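Local coordinates for voltage-sensor containing phosphatase (Ciona intestinalis, PDB 3V0D), which links a membrane voltage sensor to a PTEN-like phosphatase and C2 module, probably removing phosphate from phosphoinositide lipids in response to voltage, at residues 207-212 with 272-277; 225-230 with 261-266. The protein carries 1 engineered substitution. All coordinates share one frame; numbering follows the deposited sequence.

How the contacts relate
Both contacts belong to the PTEN-type C2 domain, a beta sandwich, and both lie between its two sheets; neither includes part of the phosphatase domain. Their centres are 15 Å apart. Contact 1 joins the sheets through the side chains of facing strands, while contact 2 packs a loop leading from one sheet to the other against the inner surface of strand 223-229. Strands 223-229 and 269-276 are antiparallel neighbours, with Arg-273 O 2.8 Å from Gln-226 N in a probable hydrogen bond. Met-225 ties the apolar interiors together: its SD packs 3.6 Å from Phe-274 CZ, and its CG lies 3.6 Å from Val-272 CG1.

Contact 1 of 2, residues 207-212 with 272-277; sequences VTITAI and VRFMST
Phe-274 reaches across the interior of the C2 beta sandwich to meet Val-207 and Ile-209. Strand 202-210 belongs to the five-stranded antiparallel sheet and strand 269-276 to the four-stranded one, so this is packing between sheets. No hydrogen bond joins the two segments, and even the closest pair of CA atoms, those of Val-207 and Val-272, is 10.7 Å apart. Side chains fill that gap, and all three residues that touch are buried.

Val-207 and Ile-209 alternate with Thr-208 along their strand and send their CB atoms toward the opposite sheet. Phe-274 points back at them and slides past both in the opposite direction. Val-207 uses a single methyl: CG2 sits at the ring edge, close to its plane, at the same 4.0 Å from Phe-274 CZ and Phe-274 CE2. This methyl lies anti to the backbone N, while CG1 takes the position between N and the carbonyl carbon (chi1 54°).

Ile-209 comes in with the far end of its longer branch. An extended chi2 of 175° carries CD1 out to the ring, which it meets obliquely. Neighbours in its own sheet touch the ring too: Phe-290 stacks with it, Phe-292 touches it, and Met-225 of strand 223-229 packs on it. Ile-209 CD1 and Met-225 SD lie on opposite sides of the ring plane. CE2 of Phe-274 is the atom shared by both aliphatic partners, with Ile-209 CD1 4.2 Å from it.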
ATOM      1  N   VAL A 207     -20.144  -6.568  -8.564  1.00 16.88           N
ATOM      2  CA  VAL A 207     -19.691  -6.101  -7.268  1.00 17.57           C
ATOM      3  C   VAL A 207     -20.855  -6.214  -6.298  1.00 18.18           C
ATOM      4  O   VAL A 207     -21.987  -5.859  -6.644  1.00 19.41           O
ATOM      5  CB  VAL A 207     -19.074  -4.659  -7.332  1.00 18.22           C
ATOM      6  CG1 VAL A 207     -20.029  -3.603  -7.976  1.00 20.54           C
ATOM      7  CG2 VAL A 207     -18.575  -4.215  -5.963  1.00 19.96           C
ATOM      8  N   THR A 208     -20.567  -6.729  -5.104  1.00 18.10           N
ATOM      9  CA  THR A 208     -21.559  -6.939  -4.058  1.00 18.92           C
ATOM     10  C   THR A 208     -21.047  -6.278  -2.796  1.00 17.78           C
ATOM     11  O   THR A 208     -19.908  -6.536  -2.406  1.00 18.55           O
ATOM     12  CB  THR A 208     -21.774  -8.444  -3.817  1.00 19.88           C
ATOM     13  OG1 THR A 208     -22.160  -9.037  -5.064  1.00 21.71           O
ATOM     14  CG2 THR A 208     -22.860  -8.697  -2.769  1.00 21.98           C
ATOM     15  N   ILE A 209     -21.885  -5.444  -2.174  1.00 17.94           N
ATOM     16  CA  ILE A 209     -21.514  -4.763  -0.944  1.00 18.18           C
ATOM     17  C   ILE A 209     -22.546  -5.115   0.118  1.00 18.85           C
ATOM     18  O   ILE A 209     -23.742  -4.876  -0.065  1.00 19.64           O
ATOM     19  CB  ILE A 209     -21.456  -3.244  -1.128  1.00 18.02           C
ATOM     20  CG1 ILE A 209     -20.571  -2.873  -2.324  1.00 18.32           C
ATOM     21  CG2 ILE A 209     -21.006  -2.571   0.160  1.00 18.90           C
ATOM     22  CD1 ILE A 209     -20.537  -1.380  -2.658  1.00 20.37           C
ATOM     23  N   THR A 210     -22.063  -5.683   1.219  1.00 18.94           N
ATOM     24  CA  THR A 210     -22.918  -6.041   2.355  1.00 19.76           C
ATOM     25  C   THR A 210     -22.865  -4.979   3.437  1.00 19.39           C
ATOM     26  O   THR A 210     -21.909  -4.220   3.513  1.00 21.41           O
ATOM     27  CB  THR A 210     -22.504  -7.402   2.936  1.00 20.21           C
ATOM     28  OG1 THR A 210     -21.155  -7.323   3.428  1.00 21.72           O
ATOM     29  CG2 THR A 210     -22.644  -8.490   1.878  1.00 22.28           C
ATOM     30  N   ALA A 211     -23.903  -4.946   4.283  1.00 19.83           N
ATOM     31  CA  ALA A 211     -24.043  -3.938   5.340  1.00 20.11           C
ATOM     32  C   ALA A 211     -24.088  -2.539   4.753  1.00 19.43           C
ATOM     33  O   ALA A 211     -23.403  -1.625   5.215  1.00 20.32           O
ATOM     34  CB  ALA A 211     -22.980  -4.081   6.453  1.00 20.44           C
ATOM     35  N   ILE A 212     -25.002  -2.352   3.815  1.00 19.73           N
ATOM     36  CA  ILE A 212     -25.086  -1.070   3.113  1.00 19.44           C
ATOM     37  C   ILE A 212     -25.861   0.002   3.899  1.00 19.40           C
ATOM     38  O   ILE A 212     -25.628   1.191   3.704  1.00 19.55           O
ATOM     39  CB  ILE A 212     -25.620  -1.277   1.664  1.00 19.57           C
ATOM     40  CG1 ILE A 212     -25.388  -0.042   0.772  1.00 19.62           C
ATOM     41  CG2 ILE A 212     -27.107  -1.673   1.648  1.00 20.74           C
ATOM     42  CD1 ILE A 212     -23.924   0.217   0.452  1.00 20.35           C
ATOM     43  N   VAL A 272      -9.339  -0.300  -7.210  1.00 13.94           N
ATOM     44  CA  VAL A 272     -10.777  -0.102  -7.338  1.00 14.40           C
ATOM     45  C   VAL A 272     -11.164   0.946  -6.315  1.00 13.74           C
ATOM     46  O   VAL A 272     -10.899   0.784  -5.113  1.00 14.72           O
ATOM     47  CB  VAL A 272     -11.537  -1.415  -7.088  1.00 15.05           C
ATOM     48  CG1 VAL A 272     -13.012  -1.216  -7.328  1.00 16.80           C
ATOM     49  CG2 VAL A 272     -10.989  -2.527  -7.993  1.00 16.57           C
ATOM     50  N   ARG A 273     -11.763   2.039  -6.782  1.00 13.58           N
ATOM     51  CA  ARG A 273     -12.150   3.165  -5.930  1.00 14.15           C
ATOM     52  C   ARG A 273     -13.658   3.305  -5.945  1.00 13.90           C
ATOM     53  O   ARG A 273     -14.292   3.251  -7.006  1.00 14.93           O
ATOM     54  CB  ARG A 273     -11.541   4.471  -6.438  1.00 14.98           C
ATOM     55  CG  ARG A 273     -10.011   4.458  -6.417  1.00 15.97           C
ATOM     56  CD  ARG A 273      -9.423   5.725  -7.091  1.00 16.54           C
ATOM     57  NE  ARG A 273      -9.708   6.929  -6.318  1.00 16.97           N
ATOM     58  CZ  ARG A 273     -10.614   7.847  -6.630  1.00 17.00           C
ATOM     59  NH1 ARG A 273     -11.306   7.783  -7.759  1.00 17.76           N
ATOM     60  NH2 ARG A 273     -10.813   8.844  -5.785  1.00 19.36           N
ATOM     61  N   PHE A 274     -14.230   3.537  -4.777  1.00 13.75           N
ATOM     62  CA  PHE A 274     -15.668   3.772  -4.639  1.00 14.73           C
ATOM     63  C   PHE A 274     -15.870   5.205  -4.215  1.00 14.86           C
ATOM     64  O   PHE A 274     -15.331   5.652  -3.188  1.00 16.31           O
ATOM     65  CB  PHE A 274     -16.309   2.803  -3.635  1.00 15.07           C
ATOM     66  CG  PHE A 274     -16.276   1.398  -4.102  1.00 14.64           C
ATOM     67  CD1 PHE A 274     -15.109   0.638  -3.955  1.00 15.57           C
ATOM     68  CD2 PHE A 274     -17.374   0.821  -4.733  1.00 16.05           C
ATOM     69  CE1 PHE A 274     -15.038  -0.664  -4.406  1.00 16.24           C
ATOM     70  CE2 PHE A 274     -17.312  -0.519  -5.188  1.00 16.40           C
ATOM     71  CZ  PHE A 274     -16.117  -1.247  -5.030  1.00 16.48           C
ATOM     72  N   MET A 275     -16.659   5.926  -5.014  1.00 15.12           N
ATOM     73  CA  MET A 275     -16.979   7.338  -4.801  0.96 15.88           C
ATOM     74  C   MET A 275     -18.447   7.475  -4.438  1.00 15.53           C
ATOM     75  O   MET A 275     -19.249   6.583  -4.737  1.00 15.76           O
ATOM     76  CB  MET A 275     -16.640   8.132  -6.069  0.96 16.77           C
ATOM     77  CG  MET A 275     -15.138   8.186  -6.333  0.96 19.08           C
ATOM     78  SD  MET A 275     -14.673   8.779  -7.950  0.96 22.32           S
ATOM     79  CE  MET A 275     -15.158   7.366  -8.924  0.96 25.60           C
ATOM     80  N   SER A 276     -18.790   8.605  -3.824  1.00 16.94           N
ATOM     81  CA  SER A 276     -20.162   8.818  -3.416  1.00 16.83           C
ATOM     82  C   SER A 276     -20.589  10.247  -3.603  1.00 17.12           C
ATOM     83  O   SER A 276     -19.819  11.175  -3.340  1.00 19.07           O
ATOM     84  CB  SER A 276     -20.309   8.463  -1.943  1.00 17.92           C
ATOM     85  OG  SER A 276     -21.595   8.772  -1.451  1.00 18.27           O
ATOM     86  N   THR A 277     -21.840  10.434  -4.012  1.00 17.36           N
ATOM     87  CA  THR A 277     -22.439  11.757  -4.029  1.00 19.02           C
ATOM     88  C   THR A 277     -22.981  12.176  -2.660  1.00 19.11           C
ATOM     89  O   THR A 277     -23.452  13.299  -2.509  1.00 21.11           O
ATOM     90  CB  THR A 277     -23.582  11.811  -5.054  1.00 19.60           C
ATOM     91  OG1 THR A 277     -24.548  10.827  -4.712  1.00 20.62           O
ATOM     92  CG2 THR A 277     -23.066  11.602  -6.469  1.00 21.83           C
TER

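Contact 2 of 2, residues 225-230 with 261-266; sequences MQIVSE and KNCPVL
Between strand 223-229 and the irregular chain at 261-266, the CA atoms of Ile-227 and Cys-263 lie 8.8 Å apart, and those of Ser-229 and Leu-266 7.5 Å. Both spacings are too wide for strand pairing, and no hydrogen bond crosses the gap. Instead, a loop passes over one face of an extended strand, and side chains alone make the contact.

Ile-227 carries the strand's part. Its CB points toward the loop, and its two branches take separate partners. The longer branch runs anti to the carbonyl carbon (chi1 -54°) and is extended beyond that, so that CD1 ends 4.1 Å from Cys-263 SG. The shorter branch, CG2, meets Leu-266 CD2 at the same distance of 4.1 Å. The loop therefore grips the isoleucine at two points three residues apart along its own chain, one a sulfur and the other a methyl.

In Leu-266, CG likewise stands anti to the carbonyl carbon (chi1 -56°), and an extended chi2 of 177° carries the CD2 methyl to Ile-227 CG2, the two side chains crossing at about a right angle. All three residues are buried, and the contact is wholly apolar.

Around this cluster the sandwich closes in from both sheets. Strand 232-238 supplies Leu-235 against Cys-263 and Val-234 against both Leu-266 and Ile-227, and Ile-270 of strand 269-276 also touches Ile-227. From the opposite sheet, Val-204 of strand 202-210 packs on Ile-227 and Leu-266 alike, where the chain passes from strand 255-260 over to strand 269-276.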
ATOM      1  N   MET A 225     -18.100   3.342  -9.008  1.00 15.14           N
ATOM      2  CA  MET A 225     -16.910   2.504  -8.866  1.00 14.96           C
ATOM      3  C   MET A 225     -16.005   2.756 -10.058  1.00 14.59           C
ATOM      4  O   MET A 225     -16.453   2.668 -11.202  1.00 15.45           O
ATOM      5  CB  MET A 225     -17.295   1.025  -8.806  1.00 16.00           C
ATOM      6  CG  MET A 225     -16.113   0.100  -8.582  1.00 16.30           C
ATOM      7  SD  MET A 225     -16.550  -1.640  -8.601  1.00 17.72           S
ATOM      8  CE  MET A 225     -16.839  -1.877 -10.352  1.00 19.83           C
ATOM      9  N   GLN A 226     -14.745   3.057  -9.780  1.00 14.23           N
ATOM     10  CA  GLN A 226     -13.739   3.282 -10.806  1.00 14.10           C
ATOM     11  C   GLN A 226     -12.700   2.183 -10.712  1.00 14.03           C
ATOM     12  O   GLN A 226     -12.185   1.882  -9.628  1.00 15.47           O
ATOM     13  CB  GLN A 226     -13.070   4.631 -10.553  1.00 15.11           C
ATOM     14  CG  GLN A 226     -12.075   5.029 -11.630  1.00 15.95           C
ATOM     15  CD  GLN A 226     -11.288   6.242 -11.226  1.00 16.49           C
ATOM     16  OE1 GLN A 226     -10.682   6.273 -10.152  1.00 17.47           O
ATOM     17  NE2 GLN A 226     -11.251   7.257 -12.098  1.00 20.76           N
ATOM     18  N   ILE A 227     -12.367   1.602 -11.862  1.00 14.12           N
ATOM     19  CA  ILE A 227     -11.283   0.615 -11.948  1.00 14.63           C
ATOM     20  C   ILE A 227     -10.096   1.281 -12.643  1.00 14.68           C
ATOM     21  O   ILE A 227     -10.254   1.866 -13.727  1.00 15.44           O
ATOM     22  CB  ILE A 227     -11.721  -0.657 -12.720  1.00 15.07           C
ATOM     23  CG1 ILE A 227     -12.995  -1.252 -12.107  1.00 16.09           C
ATOM     24  CG2 ILE A 227     -10.555  -1.660 -12.781  1.00 16.21           C
ATOM     25  CD1 ILE A 227     -13.489  -2.535 -12.761  1.00 17.60           C
ATOM     26  N   VAL A 228      -8.935   1.181 -12.001  1.00 14.97           N
ATOM     27  CA  VAL A 228      -7.702   1.799 -12.470  1.00 15.55           C
ATOM     28  C   VAL A 228      -6.653   0.710 -12.706  1.00 15.62           C
ATOM     29  O   VAL A 228      -6.468  -0.186 -11.858  1.00 15.78           O
ATOM     30  CB  VAL A 228      -7.194   2.822 -11.415  1.00 16.32           C
ATOM     31  CG1 VAL A 228      -5.788   3.341 -11.747  1.00 18.60           C
ATOM     32  CG2 VAL A 228      -8.175   3.968 -11.255  1.00 18.71           C
ATOM     33  N   SER A 229      -5.957   0.809 -13.839  1.00 16.31           N
ATOM     34  CA  SER A 229      -4.886  -0.111 -14.173  1.00 17.58           C
ATOM     35  C   SER A 229      -3.753   0.712 -14.751  1.00 17.77           C
ATOM     36  O   SER A 229      -3.991   1.515 -15.652  1.00 19.19           O
ATOM     37  CB  SER A 229      -5.354  -1.105 -15.231  1.00 18.69           C
ATOM     38  OG  SER A 229      -4.288  -1.907 -15.696  1.00 21.00           O
ATOM     39  N   GLU A 230      -2.527   0.511 -14.275  1.00 18.82           N
ATOM     40  CA  GLU A 230      -1.372   1.243 -14.824  1.00 20.61           C
ATOM     41  C   GLU A 230      -1.607   2.756 -14.843  1.00 20.02           C
ATOM     42  O   GLU A 230      -1.325   3.438 -15.828  1.00 21.52           O
ATOM     43  CB  GLU A 230      -0.956   0.681 -16.205  1.00 22.67           C
ATOM     44  CG  GLU A 230      -0.562  -0.797 -16.107  1.00 26.74           C
ATOM     45  CD  GLU A 230      -0.286  -1.484 -17.454  1.00 32.98           C
ATOM     46  OE1 GLU A 230      -0.049  -2.715 -17.453  1.00 36.97           O
ATOM     47  OE2 GLU A 230      -0.311  -0.821 -18.515  1.00 36.65           O
ATOM     48  N   LYS A 261     -20.742  -3.945 -16.367  1.00 19.06           N
ATOM     49  CA  LYS A 261     -20.771  -4.145 -17.808  1.00 19.58           C
ATOM     50  C   LYS A 261     -19.557  -3.509 -18.463  1.00 18.96           C
ATOM     51  O   LYS A 261     -19.044  -2.480 -17.993  1.00 19.40           O
ATOM     52  CB  LYS A 261     -22.046  -3.520 -18.380  1.00 19.86           C
ATOM     53  CG  LYS A 261     -23.330  -4.089 -17.799  1.00 21.40           C
ATOM     54  CD  LYS A 261     -24.519  -3.320 -18.373  1.00 24.83           C
ATOM     55  CE  LYS A 261     -25.818  -3.775 -17.796  1.00 27.24           C
ATOM     56  NZ  LYS A 261     -26.938  -2.991 -18.391  1.00 28.34           N
ATOM     57  N   ASN A 262     -19.127  -4.124 -19.569  1.00 19.95           N
ATOM     58  CA  ASN A 262     -18.127  -3.539 -20.454  1.00 20.69           C
ATOM     59  C   ASN A 262     -16.742  -3.437 -19.835  1.00 19.96           C
ATOM     60  O   ASN A 262     -15.919  -2.660 -20.296  1.00 20.86           O
ATOM     61  CB  ASN A 262     -18.584  -2.181 -20.984  1.00 21.35           C
ATOM     62  CG  ASN A 262     -19.931  -2.254 -21.630  1.00 23.94           C
ATOM     63  OD1 ASN A 262     -20.189  -3.135 -22.439  1.00 28.24           O
ATOM     64  ND2 ASN A 262     -20.814  -1.341 -21.262  1.00 24.21           N
ATOM     65  N   CYS A 263     -16.439  -4.242 -18.813  1.00 19.59           N
ATOM     66  CA  CYS A 263     -15.086  -4.184 -18.262  1.00 18.58           C
ATOM     67  C   CYS A 263     -14.079  -4.670 -19.304  1.00 18.78           C
ATOM     68  O   CYS A 263     -14.263  -5.730 -19.888  1.00 19.91           O
ATOM     69  CB  CYS A 263     -14.998  -5.070 -17.037  1.00 18.81           C
ATOM     70  SG  CYS A 263     -13.449  -4.896 -16.114  1.00 18.18           S
ATOM     71  N   PRO A 264     -12.980  -3.922 -19.506  1.00 19.06           N
ATOM     72  CA  PRO A 264     -11.930  -4.439 -20.380  1.00 20.14           C
ATOM     73  C   PRO A 264     -11.167  -5.551 -19.669  1.00 19.28           C
ATOM     74  O   PRO A 264     -11.303  -5.760 -18.454  1.00 19.95           O
ATOM     75  CB  PRO A 264     -11.023  -3.214 -20.581  1.00 21.49           C
ATOM     76  CG  PRO A 264     -11.182  -2.444 -19.326  1.00 21.80           C
ATOM     77  CD  PRO A 264     -12.641  -2.599 -18.967  1.00 20.33           C
ATOM     78  N   VAL A 265     -10.377  -6.286 -20.445  1.00 20.36           N
ATOM     79  CA  VAL A 265      -9.473  -7.274 -19.851  1.00 20.47           C
ATOM     80  C   VAL A 265      -8.514  -6.592 -18.861  1.00 19.55           C
ATOM     81  O   VAL A 265      -7.897  -5.570 -19.186  1.00 20.82           O
ATOM     82  CB  VAL A 265      -8.693  -8.020 -20.942  1.00 22.03           C
ATOM     83  CG1 VAL A 265      -7.737  -9.022 -20.310  1.00 24.01           C
ATOM     84  CG2 VAL A 265      -9.644  -8.746 -21.917  1.00 24.68           C
ATOM     85  N   LEU A 266      -8.438  -7.160 -17.661  1.00 18.62           N
ATOM     86  CA  LEU A 266      -7.591  -6.668 -16.563  1.00 18.04           C
ATOM     87  C   LEU A 266      -6.481  -7.678 -16.330  1.00 17.83           C
ATOM     88  O   LEU A 266      -6.705  -8.884 -16.335  1.00 18.67           O
ATOM     89  CB  LEU A 266      -8.414  -6.572 -15.273  1.00 18.12           C
ATOM     90  CG  LEU A 266      -9.677  -5.713 -15.342  1.00 18.27           C
ATOM     91  CD1 LEU A 266     -10.389  -5.803 -14.017  1.00 18.66           C
ATOM     92  CD2 LEU A 266      -9.408  -4.272 -15.747  1.00 19.44           C
TER